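Local coordinates for protein levoglucosan dehydrogenase (Pseudarthrobacter phenanthrenivorans, PDB 6A3F) that oxidises levoglucosan to 3-dehydrolevoglucosan with NAD(+) as electron acceptor, working as a homotetramer of the Gfo/Idh/MocA family, at residues I166-T180 against I295-V307. Sequence-based numbering, arbitrary orientation.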
ATOM      1  N   ILE B 166       7.483  -5.701 -21.699  1.00 18.78           N
ATOM      2  CA  ILE B 166       6.722  -6.603 -22.586  1.00 19.20           C
ATOM      3  C   ILE B 166       7.503  -6.893 -23.875  1.00 18.86           C
ATOM      4  O   ILE B 166       7.635  -8.065 -24.267  1.00 21.91           O
ATOM      5  CB  ILE B 166       5.346  -6.008 -22.887  1.00 20.91           C
ATOM      6  CG1 ILE B 166       4.514  -6.039 -21.602  1.00 20.15           C
ATOM      7  CG2 ILE B 166       4.666  -6.779 -24.022  1.00 21.94           C
ATOM      8  CD1 ILE B 166       3.290  -5.157 -21.645  1.00 19.64           C
ATOM      9  N   GLU B 167       8.030  -5.842 -24.482  1.00 21.00           N
ATOM     10  CA  GLU B 167       8.728  -5.960 -25.788  1.00 23.21           C
ATOM     11  C   GLU B 167       9.997  -6.818 -25.662  1.00 25.65           C
ATOM     12  O   GLU B 167      10.394  -7.530 -26.601  1.00 27.75           O
ATOM     13  CB  GLU B 167       9.050  -4.560 -26.315  1.00 25.60           C
ATOM     14  CG  GLU B 167       7.861  -3.828 -26.908  1.00 30.98           C
ATOM     15  CD  GLU B 167       6.942  -4.611 -27.855  1.00 41.90           C
ATOM     16  OE1 GLU B 167       5.734  -4.802 -27.517  1.00 45.78           O
ATOM     17  OE2 GLU B 167       7.427  -5.056 -28.935  1.00 48.92           O
ATOM     18  N   GLU B 168      10.679  -6.693 -24.543  1.00 22.14           N
ATOM     19  CA  GLU B 168      11.866  -7.497 -24.240  1.00 24.10           C
ATOM     20  C   GLU B 168      11.558  -8.969 -23.988  1.00 25.24           C
ATOM     21  O   GLU B 168      12.493  -9.741 -23.901  1.00 26.47           O
ATOM     22  CB  GLU B 168      12.525  -7.043 -22.945  1.00 28.93           C
ATOM     23  CG  GLU B 168      13.431  -5.871 -23.104  1.00 38.89           C
ATOM     24  CD  GLU B 168      14.137  -5.559 -21.787  1.00 42.13           C
ATOM     25  OE1 GLU B 168      14.086  -6.403 -20.816  1.00 38.20           O
ATOM     26  OE2 GLU B 168      14.717  -4.487 -21.748  1.00 44.19           O
ATOM     27  N   GLY B 169      10.326  -9.404 -23.771  1.00 21.88           N
ATOM     28  CA  GLY B 169      10.099 -10.747 -23.415  1.00 22.04           C
ATOM     29  C   GLY B 169      10.181 -10.998 -21.908  1.00 22.39           C
ATOM     30  O   GLY B 169      10.018 -12.135 -21.485  1.00 21.79           O
ATOM     31  N   ALA B 170      10.292  -9.929 -21.133  1.00 20.03           N
ATOM     32  CA  ALA B 170      10.571 -10.021 -19.668  1.00 21.87           C
ATOM     33  C   ALA B 170       9.403 -10.686 -18.914  1.00 20.43           C
ATOM     34  O   ALA B 170       9.653 -11.341 -17.851  1.00 19.78           O
ATOM     35  CB  ALA B 170      10.901  -8.660 -19.108  1.00 21.69           C
ATOM     36  N   ILE B 171       8.150 -10.604 -19.422  1.00 17.78           N
ATOM     37  CA  ILE B 171       7.050 -11.312 -18.748  1.00 18.80           C
ATOM     38  C   ILE B 171       6.486 -12.422 -19.631  1.00 18.53           C
ATOM     39  O   ILE B 171       5.352 -12.870 -19.436  1.00 18.64           O
ATOM     40  CB  ILE B 171       5.936 -10.366 -18.227  1.00 19.37           C
ATOM     41  CG1 ILE B 171       5.180  -9.620 -19.334  1.00 20.16           C
ATOM     42  CG2 ILE B 171       6.534  -9.397 -17.215  1.00 20.40           C
ATOM     43  CD1 ILE B 171       3.787  -9.154 -18.945  1.00 21.74           C
ATOM     44  N   GLY B 172       7.234 -12.816 -20.658  1.00 20.49           N
ATOM     45  CA  GLY B 172       6.766 -13.864 -21.561  1.00 20.96           C
ATOM     46  C   GLY B 172       5.672 -13.370 -22.499  1.00 21.73           C
ATOM     47  O   GLY B 172       5.613 -12.181 -22.828  1.00 22.10           O
ATOM     48  N   ARG B 173       4.789 -14.282 -22.879  1.00 22.49           N
ATOM     49  CA  ARG B 173       3.697 -13.924 -23.742  1.00 23.68           C
ATOM     50  C   ARG B 173       2.519 -13.451 -22.894  1.00 21.49           C
ATOM     51  O   ARG B 173       2.225 -14.019 -21.855  1.00 21.38           O
ATOM     52  CB  ARG B 173       3.255 -15.111 -24.595  1.00 25.67           C
ATOM     53  CG  ARG B 173       4.287 -15.556 -25.630  1.00 27.93           C
ATOM     54  CD  ARG B 173       4.503 -14.501 -26.688  1.00 32.54           C
ATOM     55  NE  ARG B 173       5.338 -14.956 -27.796  1.00 36.16           N
ATOM     56  CZ  ARG B 173       4.905 -15.575 -28.894  1.00 38.89           C
ATOM     57  NH1 ARG B 173       3.618 -15.795 -29.085  1.00 31.24           N
ATOM     58  NH2 ARG B 173       5.783 -15.917 -29.827  1.00 35.79           N
ATOM     59  N   ILE B 174       1.803 -12.471 -23.403  1.00 22.36           N
ATOM     60  CA  ILE B 174       0.625 -12.001 -22.677  1.00 21.95           C
ATOM     61  C   ILE B 174      -0.573 -12.949 -22.871  1.00 23.89           C
ATOM     62  O   ILE B 174      -0.929 -13.256 -24.006  1.00 22.08           O
ATOM     63  CB  ILE B 174       0.303 -10.567 -23.103  1.00 21.08           C
ATOM     64  CG1 ILE B 174       1.439  -9.620 -22.703  1.00 23.38           C
ATOM     65  CG2 ILE B 174      -1.060 -10.163 -22.547  1.00 22.28           C
ATOM     66  CD1 ILE B 174       1.248  -8.197 -23.131  1.00 25.16           C
ATOM     67  N   LEU B 175      -1.247 -13.308 -21.761  1.00 19.61           N
ATOM     68  CA  LEU B 175      -2.436 -14.136 -21.746  1.00 20.84           C
ATOM     69  C   LEU B 175      -3.689 -13.292 -21.478  1.00 21.82           C
ATOM     70  O   LEU B 175      -4.737 -13.530 -22.094  1.00 19.97           O
ATOM     71  CB  LEU B 175      -2.298 -15.192 -20.666  1.00 20.06           C
ATOM     72  CG  LEU B 175      -1.021 -16.001 -20.721  1.00 21.59           C
ATOM     73  CD1 LEU B 175      -1.010 -16.999 -19.582  1.00 22.29           C
ATOM     74  CD2 LEU B 175      -0.858 -16.634 -22.109  1.00 21.82           C
ATOM     75  N   SER B 176      -3.610 -12.379 -20.484  1.00 21.02           N
ATOM     76  CA  SER B 176      -4.798 -11.772 -19.937  1.00 21.92           C
ATOM     77  C   SER B 176      -4.480 -10.324 -19.524  1.00 20.34           C
ATOM     78  O   SER B 176      -3.396 -10.001 -19.021  1.00 17.63           O
ATOM     79  CB  SER B 176      -5.334 -12.615 -18.796  1.00 20.88           C
ATOM     80  OG  SER B 176      -6.698 -12.343 -18.513  1.00 23.34           O
ATOM     81  N   PHE B 177      -5.448  -9.425 -19.810  1.00 18.84           N
ATOM     82  CA  PHE B 177      -5.366  -8.002 -19.521  1.00 18.86           C
ATOM     83  C   PHE B 177      -6.643  -7.565 -18.801  1.00 19.63           C
ATOM     84  O   PHE B 177      -7.758  -7.934 -19.178  1.00 20.50           O
ATOM     85  CB  PHE B 177      -5.182  -7.184 -20.817  1.00 19.01           C
ATOM     86  CG  PHE B 177      -5.310  -5.676 -20.692  1.00 20.55           C
ATOM     87  CD1 PHE B 177      -6.552  -5.060 -20.684  1.00 20.98           C
ATOM     88  CD2 PHE B 177      -4.193  -4.870 -20.525  1.00 18.20           C
ATOM     89  CE1 PHE B 177      -6.659  -3.686 -20.524  1.00 21.65           C
ATOM     90  CE2 PHE B 177      -4.302  -3.497 -20.423  1.00 19.51           C
ATOM     91  CZ  PHE B 177      -5.539  -2.902 -20.401  1.00 20.77           C
ATOM     92  N   ARG B 178      -6.452  -6.760 -17.759  1.00 18.28           N
ATOM     93  CA  ARG B 178      -7.541  -6.125 -16.988  1.00 18.46           C
ATOM     94  C   ARG B 178      -7.202  -4.642 -16.989  1.00 20.42           C
ATOM     95  O   ARG B 178      -6.108  -4.291 -16.547  1.00 20.75           O
ATOM     96  CB  ARG B 178      -7.680  -6.712 -15.566  1.00 19.30           C
ATOM     97  CG  ARG B 178      -8.628  -5.939 -14.637  1.00 18.80           C
ATOM     98  CD  ARG B 178     -10.060  -5.856 -15.216  1.00 22.32           C
ATOM     99  NE  ARG B 178     -11.002  -5.267 -14.273  1.00 19.87           N
ATOM    100  CZ  ARG B 178     -12.302  -5.119 -14.451  1.00 20.48           C
ATOM    101  NH1 ARG B 178     -12.886  -5.567 -15.561  1.00 20.10           N
ATOM    102  NH2 ARG B 178     -12.982  -4.490 -13.502  1.00 19.53           N
ATOM    103  N   GLY B 179      -8.103  -3.779 -17.436  1.00 18.25           N
ATOM    104  CA  GLY B 179      -7.835  -2.346 -17.335  1.00 19.98           C
ATOM    105  C   GLY B 179      -9.046  -1.590 -16.835  1.00 20.15           C
ATOM    106  O   GLY B 179     -10.199  -1.937 -17.171  1.00 18.13           O
ATOM    107  N   THR B 180      -8.800  -0.584 -15.966  1.00 18.44           N
ATOM    108  CA  THR B 180      -9.940   0.156 -15.420  1.00 19.23           C
ATOM    109  C   THR B 180      -9.638   1.653 -15.423  1.00 19.05           C
ATOM    110  O   THR B 180      -8.498   2.086 -15.448  1.00 18.23           O
ATOM    111  CB  THR B 180     -10.371  -0.274 -14.023  1.00 20.13           C
ATOM    112  OG1 THR B 180      -9.426   0.174 -13.049  1.00 22.22           O
ATOM    113  CG2 THR B 180     -10.709  -1.749 -13.921  1.00 19.37           C
ATOM    114  N   ILE B 295      -6.743   5.052 -12.982  1.00 18.41           N
ATOM    115  CA  ILE B 295      -6.429   4.348 -14.220  1.00 19.40           C
ATOM    116  C   ILE B 295      -5.520   3.174 -13.875  1.00 19.62           C
ATOM    117  O   ILE B 295      -4.431   3.390 -13.306  1.00 18.30           O
ATOM    118  CB  ILE B 295      -5.740   5.233 -15.249  1.00 21.02           C
ATOM    119  CG1 ILE B 295      -6.331   6.648 -15.279  1.00 18.77           C
ATOM    120  CG2 ILE B 295      -5.756   4.530 -16.610  1.00 21.34           C
ATOM    121  CD1 ILE B 295      -5.585   7.591 -16.171  1.00 18.38           C
ATOM    122  N   THR B 296      -5.966   1.956 -14.126  1.00 18.53           N
ATOM    123  CA  THR B 296      -5.168   0.767 -13.728  1.00 18.14           C
ATOM    124  C   THR B 296      -5.045  -0.213 -14.884  1.00 19.12           C
ATOM    125  O   THR B 296      -5.910  -0.246 -15.828  1.00 18.72           O
ATOM    126  CB  THR B 296      -5.794   0.031 -12.539  1.00 18.84           C
ATOM    127  OG1 THR B 296      -6.969  -0.658 -12.985  1.00 19.26           O
ATOM    128  CG2 THR B 296      -6.139   1.005 -11.424  1.00 20.40           C
ATOM    129  N   PHE B 297      -3.982  -1.021 -14.825  1.00 18.25           N
ATOM    130  CA  PHE B 297      -4.046  -2.247 -15.616  1.00 17.39           C
ATOM    131  C   PHE B 297      -3.285  -3.316 -14.859  1.00 17.50           C
ATOM    132  O   PHE B 297      -2.402  -2.996 -14.014  1.00 17.53           O
ATOM    133  CB  PHE B 297      -3.503  -2.036 -17.035  1.00 18.23           C
ATOM    134  CG  PHE B 297      -2.089  -1.527 -17.137  1.00 18.12           C
ATOM    135  CD1 PHE B 297      -0.999  -2.386 -16.961  1.00 19.46           C
ATOM    136  CD2 PHE B 297      -1.849  -0.211 -17.521  1.00 19.07           C
ATOM    137  CE1 PHE B 297       0.296  -1.905 -17.102  1.00 19.69           C
ATOM    138  CE2 PHE B 297      -0.548   0.242 -17.699  1.00 22.68           C
ATOM    139  CZ  PHE B 297       0.514  -0.604 -17.472  1.00 20.12           C
ATOM    140  N   GLU B 298      -3.666  -4.549 -15.145  1.00 16.20           N
ATOM    141  CA  GLU B 298      -2.963  -5.697 -14.648  1.00 18.06           C
ATOM    142  C   GLU B 298      -2.829  -6.650 -15.824  1.00 19.51           C
ATOM    143  O   GLU B 298      -3.836  -6.992 -16.414  1.00 18.09           O
ATOM    144  CB  GLU B 298      -3.703  -6.383 -13.508  1.00 19.30           C
ATOM    145  CG  GLU B 298      -3.058  -7.684 -13.025  1.00 17.96           C
ATOM    146  CD  GLU B 298      -3.327  -8.104 -11.574  1.00 20.58           C
ATOM    147  OE1 GLU B 298      -3.861  -7.275 -10.776  1.00 17.70           O
ATOM    148  OE2 GLU B 298      -2.929  -9.235 -11.188  1.00 19.60           O
ATOM    149  N   ILE B 299      -1.600  -7.000 -16.125  1.00 18.32           N
ATOM    150  CA  ILE B 299      -1.298  -7.882 -17.230  1.00 20.21           C
ATOM    151  C   ILE B 299      -0.675  -9.167 -16.708  1.00 16.90           C
ATOM    152  O   ILE B 299       0.295  -9.118 -15.937  1.00 17.72           O
ATOM    153  CB  ILE B 299      -0.397  -7.208 -18.263  1.00 20.14           C
ATOM    154  CG1 ILE B 299      -1.063  -5.980 -18.898  1.00 22.95           C
ATOM    155  CG2 ILE B 299       0.013  -8.241 -19.304  1.00 23.46           C
ATOM    156  CD1 ILE B 299      -0.118  -5.104 -19.683  1.00 22.46           C
ATOM    157  N   HIS B 300      -1.217 -10.319 -17.134  1.00 19.61           N
ATOM    158  CA  HIS B 300      -0.621 -11.649 -16.772  1.00 17.34           C
ATOM    159  C   HIS B 300       0.044 -12.237 -18.022  1.00 18.63           C
ATOM    160  O   HIS B 300      -0.637 -12.479 -19.027  1.00 18.51           O
ATOM    161  CB  HIS B 300      -1.643 -12.596 -16.187  1.00 17.94           C
ATOM    162  CG  HIS B 300      -2.393 -12.036 -15.021  1.00 19.68           C
ATOM    163  ND1 HIS B 300      -3.719 -12.317 -14.781  1.00 20.15           N
ATOM    164  CD2 HIS B 300      -1.996 -11.216 -14.038  1.00 18.69           C
ATOM    165  CE1 HIS B 300      -4.096 -11.678 -13.672  1.00 19.30           C
ATOM    166  NE2 HIS B 300      -3.070 -11.006 -13.202  1.00 16.49           N
ATOM    167  N   GLY B 301       1.370 -12.393 -17.950  1.00 20.10           N
ATOM    168  CA  GLY B 301       2.121 -13.068 -18.990  1.00 20.84           C
ATOM    169  C   GLY B 301       2.554 -14.457 -18.540  1.00 21.40           C
ATOM    170  O   GLY B 301       2.445 -14.792 -17.357  1.00 19.77           O
ATOM    171  N   THR B 302       3.158 -15.231 -19.450  1.00 20.24           N
ATOM    172  CA  THR B 302       3.544 -16.595 -19.077  1.00 21.39           C
ATOM    173  C   THR B 302       4.707 -16.574 -18.080  1.00 21.29           C
ATOM    174  O   THR B 302       4.930 -17.603 -17.415  1.00 21.66           O
ATOM    175  CB  THR B 302       3.878 -17.442 -20.318  1.00 20.24           C
ATOM    176  OG1 THR B 302       4.889 -16.717 -21.002  1.00 18.57           O
ATOM    177  CG2 THR B 302       2.668 -17.648 -21.197  1.00 21.58           C
ATOM    178  N   GLU B 303       5.488 -15.482 -18.022  1.00 21.13           N
ATOM    179  CA  GLU B 303       6.698 -15.433 -17.165  1.00 22.88           C
ATOM    180  C   GLU B 303       6.690 -14.250 -16.197  1.00 20.93           C
ATOM    181  O   GLU B 303       7.726 -13.933 -15.580  1.00 20.77           O
ATOM    182  CB  GLU B 303       7.951 -15.315 -18.031  1.00 25.59           C
ATOM    183  CG  GLU B 303       8.032 -16.397 -19.081  1.00 31.06           C
ATOM    184  CD  GLU B 303       8.261 -17.778 -18.509  1.00 40.37           C
ATOM    185  OE1 GLU B 303       8.663 -17.854 -17.323  1.00 47.04           O
ATOM    186  OE2 GLU B 303       8.049 -18.773 -19.242  1.00 49.07           O
ATOM    187  N   GLY B 304       5.555 -13.611 -16.026  1.00 19.89           N
ATOM    188  CA  GLY B 304       5.479 -12.522 -15.066  1.00 20.38           C
ATOM    189  C   GLY B 304       4.199 -11.723 -15.218  1.00 20.60           C
ATOM    190  O   GLY B 304       3.338 -12.025 -16.060  1.00 18.40           O
ATOM    191  N   SER B 305       4.067 -10.716 -14.359  1.00 18.34           N
ATOM    192  CA  SER B 305       2.866  -9.880 -14.331  1.00 20.10           C
ATOM    193  C   SER B 305       3.280  -8.413 -14.084  1.00 19.11           C
ATOM    194  O   SER B 305       4.347  -8.116 -13.492  1.00 18.40           O
ATOM    195  CB  SER B 305       1.905 -10.350 -13.248  1.00 18.58           C
ATOM    196  OG  SER B 305       1.404 -11.658 -13.406  1.00 19.61           O
ATOM    197  N   ILE B 306       2.434  -7.461 -14.534  1.00 19.06           N
ATOM    198  CA  ILE B 306       2.673  -6.057 -14.423  1.00 18.81           C
ATOM    199  C   ILE B 306       1.366  -5.397 -13.973  1.00 18.34           C
ATOM    200  O   ILE B 306       0.336  -5.720 -14.521  1.00 20.06           O
ATOM    201  CB  ILE B 306       3.123  -5.415 -15.742  1.00 19.30           C
ATOM    202  CG1 ILE B 306       4.411  -6.061 -16.284  1.00 17.89           C
ATOM    203  CG2 ILE B 306       3.291  -3.918 -15.578  1.00 21.89           C
ATOM    204  CD1 ILE B 306       4.662  -5.736 -17.730  1.00 19.63           C
ATOM    205  N   VAL B 307       1.463  -4.527 -12.969  1.00 16.60           N
ATOM    206  CA  VAL B 307       0.304  -3.823 -12.418  1.00 18.52           C
ATOM    207  C   VAL B 307       0.649  -2.339 -12.378  1.00 16.96           C
ATOM    208  O   VAL B 307       1.773  -1.963 -11.982  1.00 17.57           O
ATOM    209  CB  VAL B 307      -0.049  -4.363 -11.012  1.00 18.10           C
ATOM    210  CG1 VAL B 307      -1.056  -3.466 -10.286  1.00 21.73           C
ATOM    211  CG2 VAL B 307      -0.560  -5.788 -11.107  1.00 20.20           C
TER
HETATM  212  O   HOH W   1      -6.611  -3.162 -13.343  1.00 30.20           O
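I299 packs among I166, I171, I174 and F177 on the apolar side of this contact. Its CG1 lies 3.7 Å from CD2 of the F177 ring, its CG2 receives I171 and I174, and its CD1 meets I166 CD1 tip to tip at 3.9 Å. The first torsion of I171 (chi1 65°) sets CG1 between its own N and carbonyl carbon, and from there CD1 runs across I306 at about a right angle, 3.7 Å from I306 CD1. F177, with CG anti to the backbone N (chi1 170°), also brings CE2 against F297 CB. Helix 206-221 lies over F177, F297 and I299.

Beneath these side chains, strands 174-180 and 295-301 run antiparallel, bonded in pairs at R178-E298 and T180-T296. A classic bulge interrupts the register: H300 O takes L175 N at 2.9 Å in its carbonyl plane and S176 N only weakly, while H300 N returns a bond to S176 O.

The other face is polar. T180 OG1 and T296 OG1 share a 2.6 Å hydrogen bond, and a water also binds T296 OG1. H300 NE2 gives a nearly straight bond, 2.7 Å, to the anti side of E298 OE2, with OE2 in the plane of the imidazole and the donor 27° out of the carboxylate plane; R291 of a second subunit pairs with E298 OE1.

At the turn end the looseness is confined to side chains: R173 and E303 are exposed and their ends lead away, while the backbones stay close. T302 OG1 accepts R173 N, T302 N is bonded to R173 O, and E303 N reaches I171 O from above its carbonyl plane.

The arrangement joins the strand after helix 157-167 to the 294-309 hairpin, within the large, mostly antiparallel sheet of the C-terminal alpha/beta domain characteristic of Gfo/Idh/MocA dehydrogenases.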